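Local atomic coordinates of Plm1 (Streptomyces sp. HK803, PDB entry 4HXY), a protein that probably reduces a beta-keto intermediate with NADPH, as the ketoreductase domain of the first polyketide synthase module in phoslactomycin biosynthesis. Residues T176-T181 with M395-M400; T181-P186 with A208-A213; K187-I192 with E266-R271; D214-L219 with F239-E244; V359-W364 with P389-A394. All blocks are in the same frame, centred on the assembly; numbering follows the deposited sequence. Where two conformers were deposited one is given.

Contact 1: residues T176-T181 with M395-M400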
# COMPACT_ATOMS: atom_id res chain seq x y z
N THR A 176 4.46 10.78 -13.76
CA THR A 176 4.90 12.07 -13.19
C THR A 176 6.33 12.34 -13.61
O THR A 176 7.05 11.43 -14.04
CB THR A 176 4.94 12.11 -11.65
OG1 THR A 176 5.79 11.05 -11.15
CG2 THR A 176 3.58 12.05 -11.06
N PRO A 177 6.77 13.59 -13.45
CA PRO A 177 8.19 13.85 -13.65
C PRO A 177 9.03 13.19 -12.56
O PRO A 177 8.59 13.09 -11.42
CB PRO A 177 8.30 15.37 -13.55
CG PRO A 177 6.95 15.89 -13.85
CD PRO A 177 5.98 14.84 -13.38
N ALA A 178 10.23 12.78 -12.92
CA ALA A 178 11.22 12.28 -11.93
C ALA A 178 11.94 13.47 -11.30
O ALA A 178 12.41 14.36 -12.01
CB ALA A 178 12.21 11.35 -12.58
N PRO A 179 12.02 13.50 -9.95
CA PRO A 179 12.73 14.55 -9.25
C PRO A 179 14.19 14.66 -9.71
O PRO A 179 14.83 13.67 -9.99
CB PRO A 179 12.65 14.10 -7.78
CG PRO A 179 11.44 13.25 -7.73
CD PRO A 179 11.44 12.52 -9.01
N GLN A 180 14.69 15.88 -9.79
CA GLN A 180 16.10 16.13 -10.11
C GLN A 180 16.71 16.82 -8.90
O GLN A 180 16.48 18.00 -8.68
CB GLN A 180 16.20 16.97 -11.39
CG GLN A 180 15.66 16.24 -12.62
CD GLN A 180 15.71 17.07 -13.89
OE1 GLN A 180 15.15 16.67 -14.92
NE2 GLN A 180 16.41 18.20 -13.84
N THR A 181 17.50 16.07 -8.14
CA THR A 181 17.87 16.43 -6.76
C THR A 181 19.37 16.39 -6.49
O THR A 181 20.14 15.89 -7.31
CB THR A 181 17.23 15.46 -5.73
OG1 THR A 181 17.92 14.19 -5.75
CG2 THR A 181 15.73 15.25 -5.99
N MET A 395 15.63 6.04 -5.49
CA MET A 395 15.42 6.18 -4.05
C MET A 395 15.89 7.55 -3.54
O MET A 395 15.17 8.23 -2.83
CB MET A 395 16.12 5.07 -3.28
CG MET A 395 15.91 5.17 -1.78
SD MET A 395 16.95 4.01 -0.88
CE MET A 395 18.55 4.81 -1.10
N GLU A 396 17.10 7.93 -3.92
CA GLU A 396 17.66 9.25 -3.55
C GLU A 396 16.77 10.38 -4.06
O GLU A 396 16.47 11.32 -3.33
CB GLU A 396 19.07 9.37 -4.12
CG GLU A 396 19.64 10.75 -4.14
CD GLU A 396 21.11 10.77 -4.60
OE1 GLU A 396 21.38 11.16 -5.77
OE2 GLU A 396 21.97 10.37 -3.77
N GLN A 397 16.32 10.27 -5.30
CA GLN A 397 15.44 11.26 -5.90
C GLN A 397 14.12 11.40 -5.13
O GLN A 397 13.64 12.50 -4.90
CB GLN A 397 15.16 10.91 -7.36
CG GLN A 397 16.33 11.08 -8.30
CD GLN A 397 16.02 10.56 -9.69
OE1 GLN A 397 16.04 9.37 -9.92
NE2 GLN A 397 15.68 11.46 -10.61
N ALA A 398 13.55 10.26 -4.71
CA ALA A 398 12.31 10.28 -3.96
C ALA A 398 12.46 10.95 -2.60
O ALA A 398 11.60 11.72 -2.15
CB ALA A 398 11.74 8.87 -3.81
N ILE A 399 13.58 10.66 -1.93
CA ILE A 399 13.86 11.19 -0.61
C ILE A 399 14.16 12.67 -0.69
O ILE A 399 13.66 13.44 0.15
CB ILE A 399 15.04 10.43 0.07
CG1 ILE A 399 14.67 8.97 0.30
CG2 ILE A 399 15.46 11.12 1.41
CD1 ILE A 399 15.84 8.08 0.69
N MET A 400 14.96 13.07 -1.68
CA MET A 400 15.50 14.42 -1.76
C MET A 400 14.60 15.39 -2.53
O MET A 400 14.94 16.56 -2.69
CB MET A 400 16.90 14.39 -2.39
CG MET A 400 17.96 13.66 -1.52
SD MET A 400 18.18 14.40 0.10
CE MET A 400 19.07 15.92 -0.28
O HOH W 1 19.32 12.37 -7.23
O HOH W 2 22.63 13.59 -6.74
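The linker that leads from strand 167-175 into the NADPH-binding Rossmann-type part lies across the last turns of helix 388-400, where Pro179 and Thr181 meet Gln397 and Met400. The Pro179 ring rests on the helix backbone, its CB 3.4 Å from Gln397 O. The Gln397 chain, extended beyond CG, reaches to the linker, and its NE2 donates to Pro179 O; the modelled separation of 2.4 Å is too short to be trusted in detail. Thr181 is wedged further along. Its chi1 of 74° sets OG1 between the backbone N and the carbonyl carbon, and from there OG1 reaches Met400 CB at 3.5 Å while CG2 sits 3.6 Å from Gln397 O. The same hydroxyl donates to Gly182 O and accepts from a water, 2.7 Å from OG1. With an alanine here, Gly182 O and the water would probably lose their shared hydroxyl partner, and Met400 CB part of its cover. On the helix side Glu396 is held at both oxygens, OE1 by Gln393 NE2 and OE2 by Trp184 N. The water on Thr181 OG1 also donates to Glu396 OE1 at 2.8 Å.

Contact 2: residues T181-P186 with A208-A213; sequences TGTWTP and AEQGSA
Gln210 lays its carboxamide across the methyl groups of two threonines: OE1 and CD approach Thr183 CG2, with OE1 at 3.4 Å, while NE2 lies 3.7 Å from Thr185 CG2. The chain leaves with CG anti to the backbone N (chi1 -170°) and then bends at chi2, which turns the amide over the linker and brings CG to 3.5 Å from Trp184 O. A water spans the two segments, donating to Trp184 O and, at 2.7 Å, to Gln210 OE1. If an alanine stood here, the water would probably lose one acceptor and the two threonine methyls would lose the amide that lies against them. The direct bond comes from Ser212, whose OG donates to Pro186 O at 2.7 Å, tilted 26° out of the carbonyl plane. The same OG lies 3.5 Å from Pro186 CD, so the hydroxyl is set against the proline ring as well as its carbonyl. CD in turn sits 3.6 Å above the centre of the Trp184 ring, and this indole packs on Met395 and Ile399 of helix 388-400. Between Gln210 and Ser212, Gly211 takes a positive phi of 72° and ends helix 198-210. This is the return turn of the first beta-alpha-beta crossover of a Rossmann fold, where the chain leaves the helix for strand 215-220, here pinned to the linker that enters strand 189-193.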
# COMPACT_ATOMS: atom_id res chain seq x y z
N THR A 181 17.50 16.07 -8.14
CA THR A 181 17.87 16.43 -6.76
C THR A 181 19.37 16.39 -6.49
O THR A 181 20.14 15.89 -7.31
CB THR A 181 17.23 15.46 -5.73
OG1 THR A 181 17.92 14.19 -5.75
CG2 THR A 181 15.73 15.25 -5.99
N GLY A 182 19.72 16.87 -5.30
CA GLY A 182 21.05 16.67 -4.74
C GLY A 182 21.20 15.26 -4.18
O GLY A 182 20.32 14.40 -4.34
N THR A 183 22.35 15.04 -3.55
CA THR A 183 22.75 13.73 -3.04
C THR A 183 22.14 13.46 -1.66
O THR A 183 22.13 14.34 -0.83
CB THR A 183 24.29 13.73 -2.89
OG1 THR A 183 24.87 13.94 -4.18
CG2 THR A 183 24.79 12.42 -2.31
N TRP A 184 21.64 12.25 -1.43
CA TRP A 184 21.13 11.86 -0.11
C TRP A 184 22.31 11.61 0.83
O TRP A 184 23.15 10.77 0.54
CB TRP A 184 20.26 10.60 -0.22
CG TRP A 184 19.59 10.23 1.06
CD1 TRP A 184 19.01 11.07 1.97
CD2 TRP A 184 19.43 8.91 1.58
NE1 TRP A 184 18.49 10.34 3.02
CE2 TRP A 184 18.73 9.02 2.79
CE3 TRP A 184 19.80 7.65 1.12
CZ2 TRP A 184 18.41 7.90 3.56
CZ3 TRP A 184 19.49 6.53 1.90
CH2 TRP A 184 18.80 6.68 3.09
N THR A 185 22.36 12.35 1.93
CA THR A 185 23.49 12.29 2.88
C THR A 185 22.96 12.13 4.30
O THR A 185 23.07 13.04 5.12
CB THR A 185 24.40 13.52 2.76
OG1 THR A 185 23.64 14.71 2.99
CG2 THR A 185 25.09 13.58 1.40
N PRO A 186 22.38 10.96 4.60
CA PRO A 186 21.83 10.75 5.93
C PRO A 186 22.90 10.79 7.01
O PRO A 186 24.01 10.29 6.80
CB PRO A 186 21.26 9.33 5.85
CG PRO A 186 21.99 8.68 4.77
CD PRO A 186 22.29 9.74 3.77
N ALA A 208 26.52 3.55 3.34
CA ALA A 208 27.91 3.40 3.77
C ALA A 208 28.86 4.10 2.81
O ALA A 208 29.77 4.85 3.23
CB ALA A 208 28.25 1.94 3.90
N GLU A 209 28.64 3.88 1.52
CA GLU A 209 29.43 4.51 0.45
C GLU A 209 29.42 6.05 0.49
O GLU A 209 30.40 6.71 0.10
CB GLU A 209 28.90 4.04 -0.92
CG GLU A 209 29.36 2.65 -1.29
CD GLU A 209 28.51 2.01 -2.38
OE1 GLU A 209 27.85 2.74 -3.16
OE2 GLU A 209 28.49 0.75 -2.45
N GLN A 210 28.32 6.63 0.95
CA GLN A 210 28.19 8.08 0.99
C GLN A 210 29.11 8.72 2.02
O GLN A 210 29.55 9.85 1.87
CB GLN A 210 26.74 8.45 1.29
CG GLN A 210 26.45 9.90 1.11
CD GLN A 210 26.96 10.43 -0.22
OE1 GLN A 210 26.68 9.84 -1.28
NE2 GLN A 210 27.70 11.54 -0.19
N GLY A 211 29.35 8.00 3.09
CA GLY A 211 30.28 8.48 4.11
C GLY A 211 29.72 9.63 4.92
O GLY A 211 30.48 10.46 5.43
N SER A 212 28.39 9.69 5.03
CA SER A 212 27.71 10.76 5.76
C SER A 212 27.24 10.39 7.16
O SER A 212 27.03 11.27 7.99
CB SER A 212 26.49 11.23 4.94
OG SER A 212 25.63 10.14 4.64
N ALA A 213 26.99 9.11 7.40
CA ALA A 213 26.42 8.66 8.66
C ALA A 213 27.48 8.31 9.70
O ALA A 213 28.62 7.98 9.34
CB ALA A 213 25.50 7.44 8.44
O HOH W 3 24.18 8.72 -1.32

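Contact 3: residues K187-I192 with E266-R271; sequences KGTVLI and EGAPVR
Thr189 binds the facing segment twice, once through its side chain and once through its backbone. Its OG1 donates to Ala268 O at 2.8 Å, coming from well above the carbonyl plane (53° out of it). Arg271 N answers with a nearly straight bond to Thr189 O, 2.9 Å long and 171° at the hydrogen. With chi1 at -62°, OG1 stands beside the backbone N, facing the loop before strand 270-275. A water donates to Pro269 O and takes only a weak bond from Thr189 N. Thr189 CB comes within 3.5 Å of Pro269 O, and Thr189 pairs with Val270 in a single parallel bridge, the two side chains diverging. Outward from there, Leu191 CB touches Val270 CG1 at 4.1 Å. At the other end Arg271 CB lies 3.5 Å from Lys187 O, while its guanidinium turns away to a salt bridge with Asp315. Within 266-271, Gly267 leaves helix 253-265 through a Schellman motif, ahead of the residues that touch Thr189. Strand 189-193 thus runs between two parallel neighbours, 270-275 on one side and 215-220 on the other, with Ile192 packed against Val203 and Ala204 of helix 198-210.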
# COMPACT_ATOMS: atom_id res chain seq x y z
N LYS A 187 22.55 11.37 8.14
CA LYS A 187 23.49 11.65 9.23
C LYS A 187 23.13 10.89 10.50
O LYS A 187 21.98 10.43 10.68
CB LYS A 187 23.50 13.16 9.51
CG LYS A 187 24.05 13.95 8.32
CD LYS A 187 23.77 15.42 8.43
CE LYS A 187 24.05 16.09 7.10
NZ LYS A 187 23.11 15.71 6.01
N GLY A 188 24.11 10.76 11.39
CA GLY A 188 23.85 10.14 12.68
C GLY A 188 23.63 8.65 12.54
O GLY A 188 24.34 7.99 11.79
N THR A 189 22.62 8.16 13.27
CA THR A 189 22.27 6.74 13.25
C THR A 189 21.16 6.46 12.23
O THR A 189 20.08 7.07 12.29
CB THR A 189 21.82 6.30 14.64
OG1 THR A 189 22.94 6.47 15.54
CG2 THR A 189 21.39 4.85 14.66
N VAL A 190 21.46 5.55 11.31
CA VAL A 190 20.55 5.13 10.25
C VAL A 190 20.08 3.73 10.60
O VAL A 190 20.91 2.82 10.76
CB VAL A 190 21.25 5.14 8.89
CG1 VAL A 190 20.30 4.72 7.77
CG2 VAL A 190 21.78 6.53 8.59
N LEU A 191 18.77 3.56 10.76
CA LEU A 191 18.16 2.28 11.10
C LEU A 191 17.47 1.72 9.86
O LEU A 191 16.57 2.34 9.32
CB LEU A 191 17.16 2.45 12.24
CG LEU A 191 16.33 1.23 12.65
CD1 LEU A 191 17.28 0.16 13.20
CD2 LEU A 191 15.25 1.64 13.66
N ILE A 192 17.90 0.54 9.42
CA ILE A 192 17.34 -0.08 8.24
C ILE A 192 16.65 -1.38 8.67
O ILE A 192 17.31 -2.36 9.01
CB ILE A 192 18.42 -0.34 7.16
CG1 ILE A 192 19.17 0.96 6.80
CG2 ILE A 192 17.78 -0.98 5.93
CD1 ILE A 192 20.39 0.77 5.89
N GLU A 266 23.16 6.97 24.45
CA GLU A 266 24.54 7.07 23.97
C GLU A 266 24.85 8.38 23.24
O GLU A 266 26.00 8.62 22.88
CB GLU A 266 24.84 5.94 22.99
CG GLU A 266 24.92 4.57 23.59
CD GLU A 266 25.33 3.56 22.55
OE1 GLU A 266 26.53 3.56 22.17
OE2 GLU A 266 24.47 2.78 22.12
N GLY A 267 23.83 9.21 22.99
CA GLY A 267 24.00 10.44 22.23
C GLY A 267 24.07 10.19 20.73
O GLY A 267 24.60 11.01 19.98
N ALA A 268 23.53 9.04 20.31
CA ALA A 268 23.49 8.63 18.89
C ALA A 268 22.07 8.23 18.51
O ALA A 268 21.84 7.12 18.04
CB ALA A 268 24.47 7.47 18.63
N PRO A 269 21.12 9.14 18.71
CA PRO A 269 19.71 8.81 18.44
C PRO A 269 19.46 8.48 16.96
O PRO A 269 20.14 9.02 16.09
CB PRO A 269 18.97 10.08 18.85
CG PRO A 269 19.97 11.16 18.69
CD PRO A 269 21.27 10.56 19.08
N VAL A 270 18.52 7.57 16.70
CA VAL A 270 18.07 7.28 15.34
C VAL A 270 17.62 8.58 14.71
O VAL A 270 16.80 9.29 15.30
CB VAL A 270 16.90 6.24 15.31
CG1 VAL A 270 16.35 6.07 13.87
CG2 VAL A 270 17.36 4.91 15.89
N ARG A 271 18.20 8.90 13.55
CA ARG A 271 17.84 10.08 12.76
C ARG A 271 17.16 9.75 11.43
O ARG A 271 16.43 10.58 10.90
CB ARG A 271 19.08 10.96 12.49
CG ARG A 271 19.81 11.42 13.76
CD ARG A 271 18.89 12.17 14.69
NE ARG A 271 18.32 13.36 14.03
CZ ARG A 271 17.08 13.81 14.20
NH1 ARG A 271 16.21 13.18 14.99
NH2 ARG A 271 16.69 14.89 13.54
O HOH W 4 22.42 10.37 15.73

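Contact 4: residues D214-L219 with F239-E244; sequences DRILLL and FGATAE
Arg215 runs alongside Thr242, both side chains pointing the same way from a parallel bridge. Its CB lies 3.7 Å from Thr242 OG1, CG comes closer at 3.3 Å, and CD is again near the same oxygen. An extended chain from CG to NE then carries the guanidinium onward: CZ packs on Ala268 CB and NH2 forms a salt bridge with Glu266. Two residues along, Leu217 and Glu244 also lie side by side, Leu217 CD2 touching Glu244 CG at 3.4 Å. Ile216 points to the other face, where its CD1 meets Ala241 CB at 4.1 Å. The backbones form a regular ladder, Thr242 N to Asp214 O, Ile216 N to Thr242 O, Glu244 N to Ile216 O and, straightest at 175°, Leu218 N to Glu244 O (2.9 Å). The strand axes are 4.6 Å apart and diverge by just 9°. These two strands and helix 229-237 form a beta-alpha-beta unit of the Rossmann fold, and strand 215-220 carries Leu219, which touches the NADPH. Helix 253-265 covers Arg215 and Leu217, whereas helices 198-210 and 229-237 pack on Ile216 and Leu218, and strand 189-193 lies beside 215-220 on the side away from 242-247.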
# COMPACT_ATOMS: atom_id res chain seq x y z
N ASP A 214 27.09 8.35 10.97
CA ASP A 214 27.94 7.85 12.07
C ASP A 214 27.77 6.35 12.29
O ASP A 214 28.75 5.66 12.57
CB ASP A 214 27.60 8.58 13.37
CG ASP A 214 28.08 10.02 13.41
OD1 ASP A 214 29.05 10.37 12.66
OD2 ASP A 214 27.48 10.83 14.18
N ARG A 215 26.54 5.85 12.19
CA ARG A 215 26.20 4.46 12.55
C ARG A 215 25.13 3.92 11.62
O ARG A 215 24.16 4.61 11.36
CB ARG A 215 25.63 4.38 13.95
CG ARG A 215 26.54 4.80 15.03
CD ARG A 215 26.06 4.21 16.32
NE ARG A 215 26.77 4.83 17.44
CZ ARG A 215 26.59 4.48 18.70
NH1 ARG A 215 25.72 3.51 19.01
NH2 ARG A 215 27.27 5.11 19.65
N ILE A 216 25.32 2.69 11.16
CA ILE A 216 24.33 2.00 10.35
C ILE A 216 23.88 0.75 11.10
O ILE A 216 24.71 -0.10 11.44
CB ILE A 216 24.89 1.66 8.96
CG1 ILE A 216 25.29 2.94 8.24
CG2 ILE A 216 23.84 0.89 8.13
CD1 ILE A 216 26.14 2.70 7.00
N LEU A 217 22.60 0.68 11.41
CA LEU A 217 22.03 -0.45 12.14
C LEU A 217 21.09 -1.22 11.21
O LEU A 217 20.13 -0.66 10.66
CB LEU A 217 21.26 0.03 13.36
CG LEU A 217 22.04 0.72 14.50
CD1 LEU A 217 21.18 0.68 15.74
CD2 LEU A 217 23.36 0.02 14.78
N LEU A 218 21.38 -2.51 11.06
CA LEU A 218 20.60 -3.40 10.21
C LEU A 218 19.74 -4.24 11.14
O LEU A 218 20.26 -4.99 11.98
CB LEU A 218 21.49 -4.30 9.37
CG LEU A 218 22.57 -3.65 8.52
CD1 LEU A 218 23.29 -4.75 7.78
CD2 LEU A 218 22.02 -2.59 7.55
N LEU A 219 18.43 -4.09 11.03
CA LEU A 219 17.50 -4.76 11.96
C LEU A 219 16.69 -5.82 11.24
O LEU A 219 16.10 -5.57 10.18
CB LEU A 219 16.56 -3.72 12.58
CG LEU A 219 15.56 -4.19 13.63
CD1 LEU A 219 15.22 -3.07 14.61
CD2 LEU A 219 14.28 -4.68 12.95
N PHE A 239 33.87 1.58 5.18
CA PHE A 239 33.58 2.96 4.73
C PHE A 239 33.51 4.08 5.80
O PHE A 239 33.32 5.26 5.46
CB PHE A 239 32.23 2.97 3.98
CG PHE A 239 32.29 2.37 2.61
CD1 PHE A 239 32.68 3.14 1.52
CD2 PHE A 239 31.92 1.05 2.39
CE1 PHE A 239 32.72 2.59 0.24
CE2 PHE A 239 31.94 0.51 1.13
CZ PHE A 239 32.34 1.28 0.04
N GLY A 240 33.62 3.74 7.08
CA GLY A 240 33.75 4.79 8.11
C GLY A 240 32.73 4.78 9.23
O GLY A 240 33.08 5.02 10.38
N ALA A 241 31.46 4.53 8.90
CA ALA A 241 30.42 4.43 9.91
C ALA A 241 30.59 3.11 10.65
O ALA A 241 31.05 2.13 10.09
CB ALA A 241 29.03 4.48 9.27
N THR A 242 30.21 3.07 11.92
CA THR A 242 30.11 1.80 12.59
C THR A 242 28.85 1.12 12.06
O THR A 242 27.94 1.77 11.55
CB THR A 242 30.06 1.95 14.13
OG1 THR A 242 28.84 2.54 14.54
CG2 THR A 242 31.24 2.81 14.62
N ALA A 243 28.83 -0.19 12.12
CA ALA A 243 27.67 -0.93 11.64
C ALA A 243 27.49 -2.17 12.47
O ALA A 243 28.47 -2.79 12.92
CB ALA A 243 27.83 -1.30 10.22
N GLU A 244 26.23 -2.54 12.67
CA GLU A 244 25.90 -3.73 13.41
C GLU A 244 24.59 -4.26 12.88
O GLU A 244 23.76 -3.49 12.37
CB GLU A 244 25.86 -3.44 14.91
CG GLU A 244 24.54 -3.12 15.55
CD GLU A 244 24.61 -3.11 17.10
OE1 GLU A 244 24.90 -2.03 17.67
OE2 GLU A 244 24.34 -4.17 17.74

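Contact 5: residues V359-W364 with P389-A394; sequences VAWGPW and PAALQA. With NDP (NADPH dihydro-nicotinamide-adenine-dinucleotide phosphate), chain C.
Strand 357-361 gives way to loop at Gly362, and its backbone stays clear of helix 388-400: the closest CA atoms, of Trp364 and Ala391, are 7.4 Å apart, a gap bridged by two indoles. Ala391 CB sits over the six-membered ring of Trp364 in a CH-pi contact, 3.4 Å from the centroid and only 7° off the normal. At the edge of that ring, Trp364 CH2 meets Leu392 CD2, the two side chains crossing at about a right angle. Trp361 directs its far corner at the helix backbone, CH2 lying 3.3 Å from Ala391 O, and Ala394 CB lies near its ring plane. A Trp361 chi1 of -60° keeps CG beside the backbone N and carries the ring toward the helix, while Trp361 CB stays 3.5 Å from NDP C5N. One face of the Trp361 indole receives Trp364 NE1, 3.2 Å above the plane, and the opposite face Val359 CG1. The loop contributes to holding the cofactor: Trp364 N donates to NDP O7N at 2.8 Å, and Gly362 O approaches NDP C4N, the hydride-bearing carbon, at 3.3 Å. This is the nicotinamide end of the NADPH pocket, formed in part, as in short-chain dehydrogenases/reductases, by the loop after the sixth Rossmann strand.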
# COMPACT_ATOMS: atom_id res chain seq x y z
N VAL A 359 7.86 4.79 -1.16
CA VAL A 359 8.12 4.54 -2.59
C VAL A 359 7.49 3.20 -2.93
O VAL A 359 7.88 2.18 -2.35
CB VAL A 359 9.62 4.49 -2.93
CG1 VAL A 359 9.84 4.23 -4.40
CG2 VAL A 359 10.32 5.82 -2.56
N ALA A 360 6.56 3.21 -3.88
CA ALA A 360 5.89 1.99 -4.34
C ALA A 360 6.73 1.42 -5.49
O ALA A 360 6.59 1.81 -6.64
CB ALA A 360 4.47 2.29 -4.75
N TRP A 361 7.64 0.53 -5.14
CA TRP A 361 8.54 -0.07 -6.10
C TRP A 361 7.91 -1.18 -6.98
O TRP A 361 7.17 -2.06 -6.49
CB TRP A 361 9.68 -0.74 -5.36
CG TRP A 361 10.50 0.16 -4.52
CD1 TRP A 361 10.56 0.20 -3.16
CD2 TRP A 361 11.48 1.08 -4.99
NE1 TRP A 361 11.48 1.12 -2.76
CE2 TRP A 361 12.06 1.68 -3.86
CE3 TRP A 361 11.88 1.48 -6.25
CZ2 TRP A 361 13.05 2.66 -3.97
CZ3 TRP A 361 12.87 2.43 -6.36
CH2 TRP A 361 13.44 3.03 -5.23
N GLY A 362 8.27 -1.15 -8.25
CA GLY A 362 8.25 -2.37 -9.05
C GLY A 362 9.34 -3.34 -8.63
O GLY A 362 10.10 -3.08 -7.70
N PRO A 363 9.44 -4.47 -9.33
CA PRO A 363 10.41 -5.47 -8.98
C PRO A 363 11.82 -4.93 -9.13
O PRO A 363 12.08 -4.10 -10.01
CB PRO A 363 10.14 -6.60 -9.97
CG PRO A 363 9.42 -5.95 -11.11
CD PRO A 363 8.61 -4.87 -10.48
N TRP A 364 12.70 -5.37 -8.24
CA TRP A 364 14.13 -5.09 -8.34
C TRP A 364 14.89 -6.32 -8.81
O TRP A 364 14.55 -7.45 -8.46
CB TRP A 364 14.71 -4.79 -6.97
CG TRP A 364 14.40 -3.44 -6.36
CD1 TRP A 364 13.18 -2.81 -6.28
CD2 TRP A 364 15.33 -2.62 -5.65
NE1 TRP A 364 13.31 -1.63 -5.58
CE2 TRP A 364 14.62 -1.50 -5.18
CE3 TRP A 364 16.69 -2.72 -5.38
CZ2 TRP A 364 15.24 -0.48 -4.46
CZ3 TRP A 364 17.30 -1.71 -4.64
CH2 TRP A 364 16.57 -0.60 -4.19
N PRO A 389 21.61 -0.03 -9.51
CA PRO A 389 22.01 1.38 -9.54
C PRO A 389 20.85 2.33 -9.85
O PRO A 389 20.74 3.42 -9.24
CB PRO A 389 23.05 1.42 -10.67
CG PRO A 389 23.56 -0.01 -10.78
CD PRO A 389 22.36 -0.85 -10.49
N ALA A 390 20.00 1.94 -10.79
CA ALA A 390 18.85 2.75 -11.18
C ALA A 390 17.87 2.88 -10.01
O ALA A 390 17.30 3.96 -9.79
CB ALA A 390 18.15 2.14 -12.38
N ALA A 391 17.64 1.79 -9.29
CA ALA A 391 16.71 1.81 -8.18
C ALA A 391 17.21 2.71 -7.06
O ALA A 391 16.46 3.51 -6.48
CB ALA A 391 16.48 0.40 -7.66
N LEU A 392 18.49 2.58 -6.74
CA LEU A 392 19.06 3.39 -5.67
C LEU A 392 19.07 4.87 -6.03
O LEU A 392 18.89 5.74 -5.15
CB LEU A 392 20.47 2.87 -5.32
CG LEU A 392 20.50 1.54 -4.57
CD1 LEU A 392 21.94 0.99 -4.51
CD2 LEU A 392 19.91 1.66 -3.16
N GLN A 393 19.31 5.20 -7.29
CA GLN A 393 19.26 6.59 -7.72
C GLN A 393 17.84 7.12 -7.57
O GLN A 393 17.63 8.22 -7.05
CB GLN A 393 19.74 6.76 -9.16
CG GLN A 393 19.62 8.19 -9.65
CD GLN A 393 20.58 9.14 -8.98
OE1 GLN A 393 21.78 9.12 -9.25
NE2 GLN A 393 20.06 9.98 -8.09
N ALA A 394 16.85 6.32 -7.97
CA ALA A 394 15.46 6.74 -7.82
C ALA A 394 15.08 6.90 -6.36
O ALA A 394 14.31 7.78 -6.01
CB ALA A 394 14.52 5.75 -8.54
PA NDP C . 13.78 -9.87 1.78
O1A NDP C . 15.14 -10.18 1.24
O2A NDP C . 12.91 -11.01 2.20
O5B NDP C . 13.93 -8.87 3.01
C5B NDP C . 12.88 -8.75 3.96
C4B NDP C . 13.50 -8.49 5.30
O4B NDP C . 12.49 -8.31 6.28
C3B NDP C . 14.34 -9.65 5.80
O3B NDP C . 15.60 -9.11 6.24
C2B NDP C . 13.56 -10.23 6.96
O2B NDP C . 14.55 -10.77 7.82
C1B NDP C . 12.86 -8.97 7.47
N9A NDP C . 11.71 -9.18 8.33
C8A NDP C . 10.55 -9.87 8.06
N7A NDP C . 9.75 -9.83 9.15
C5A NDP C . 10.38 -9.09 10.12
C6A NDP C . 10.04 -8.70 11.40
N6A NDP C . 8.90 -9.02 12.01
N1A NDP C . 10.95 -7.94 12.12
C2A NDP C . 12.16 -7.55 11.55
N3A NDP C . 12.51 -7.93 10.28
C4A NDP C . 11.61 -8.68 9.59
O3 NDP C . 12.93 -9.01 0.72
PN NDP C . 13.41 -7.80 -0.19
O1N NDP C . 13.11 -8.19 -1.59
O2N NDP C . 14.76 -7.30 0.14
O5D NDP C . 12.31 -6.68 0.10
C5D NDP C . 12.40 -5.81 1.19
C4D NDP C . 11.23 -4.85 1.14
O4D NDP C . 11.09 -4.29 -0.15
C3D NDP C . 9.92 -5.54 1.44
O3D NDP C . 9.20 -4.78 2.36
C2D NDP C . 9.18 -5.58 0.12
O2D NDP C . 7.78 -5.56 0.26
C1D NDP C . 9.76 -4.37 -0.59
N1N NDP C . 9.74 -4.53 -2.05
C2N NDP C . 10.59 -5.40 -2.67
C3N NDP C . 10.50 -5.70 -4.03
C7N NDP C . 11.47 -6.58 -4.71
O7N NDP C . 11.39 -6.62 -6.08
N7N NDP C . 12.35 -7.36 -4.09
C4N NDP C . 9.65 -4.79 -4.88
C5N NDP C . 8.77 -3.87 -4.12
C6N NDP C . 8.86 -3.75 -2.75
P2B NDP C . 14.22 -11.77 9.02
O1X NDP C . 15.57 -12.21 9.53
O2X NDP C . 13.40 -12.97 8.51
O3X NDP C . 13.41 -11.09 10.05

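Followed from the N terminus, the chain opens contact 1 at 176-181 and closes it only at 395-400, so the other four contacts all fall within that long loop. Contact 2 starts at Thr181, which it shares with contact 1, and closes at 208-213. Contact 3 opens at 187-192, before contact 2 has closed, and ends at 266-271, so the two cross. Contact 4, between 214-219 and 239-244, lies wholly within contact 3 and joins the same run of parallel strands. Contact 5 follows separately at 359-364 and 389-394. Helix 388-400, used by contacts 1 and 5, ties the entry linker to the cofactor loop.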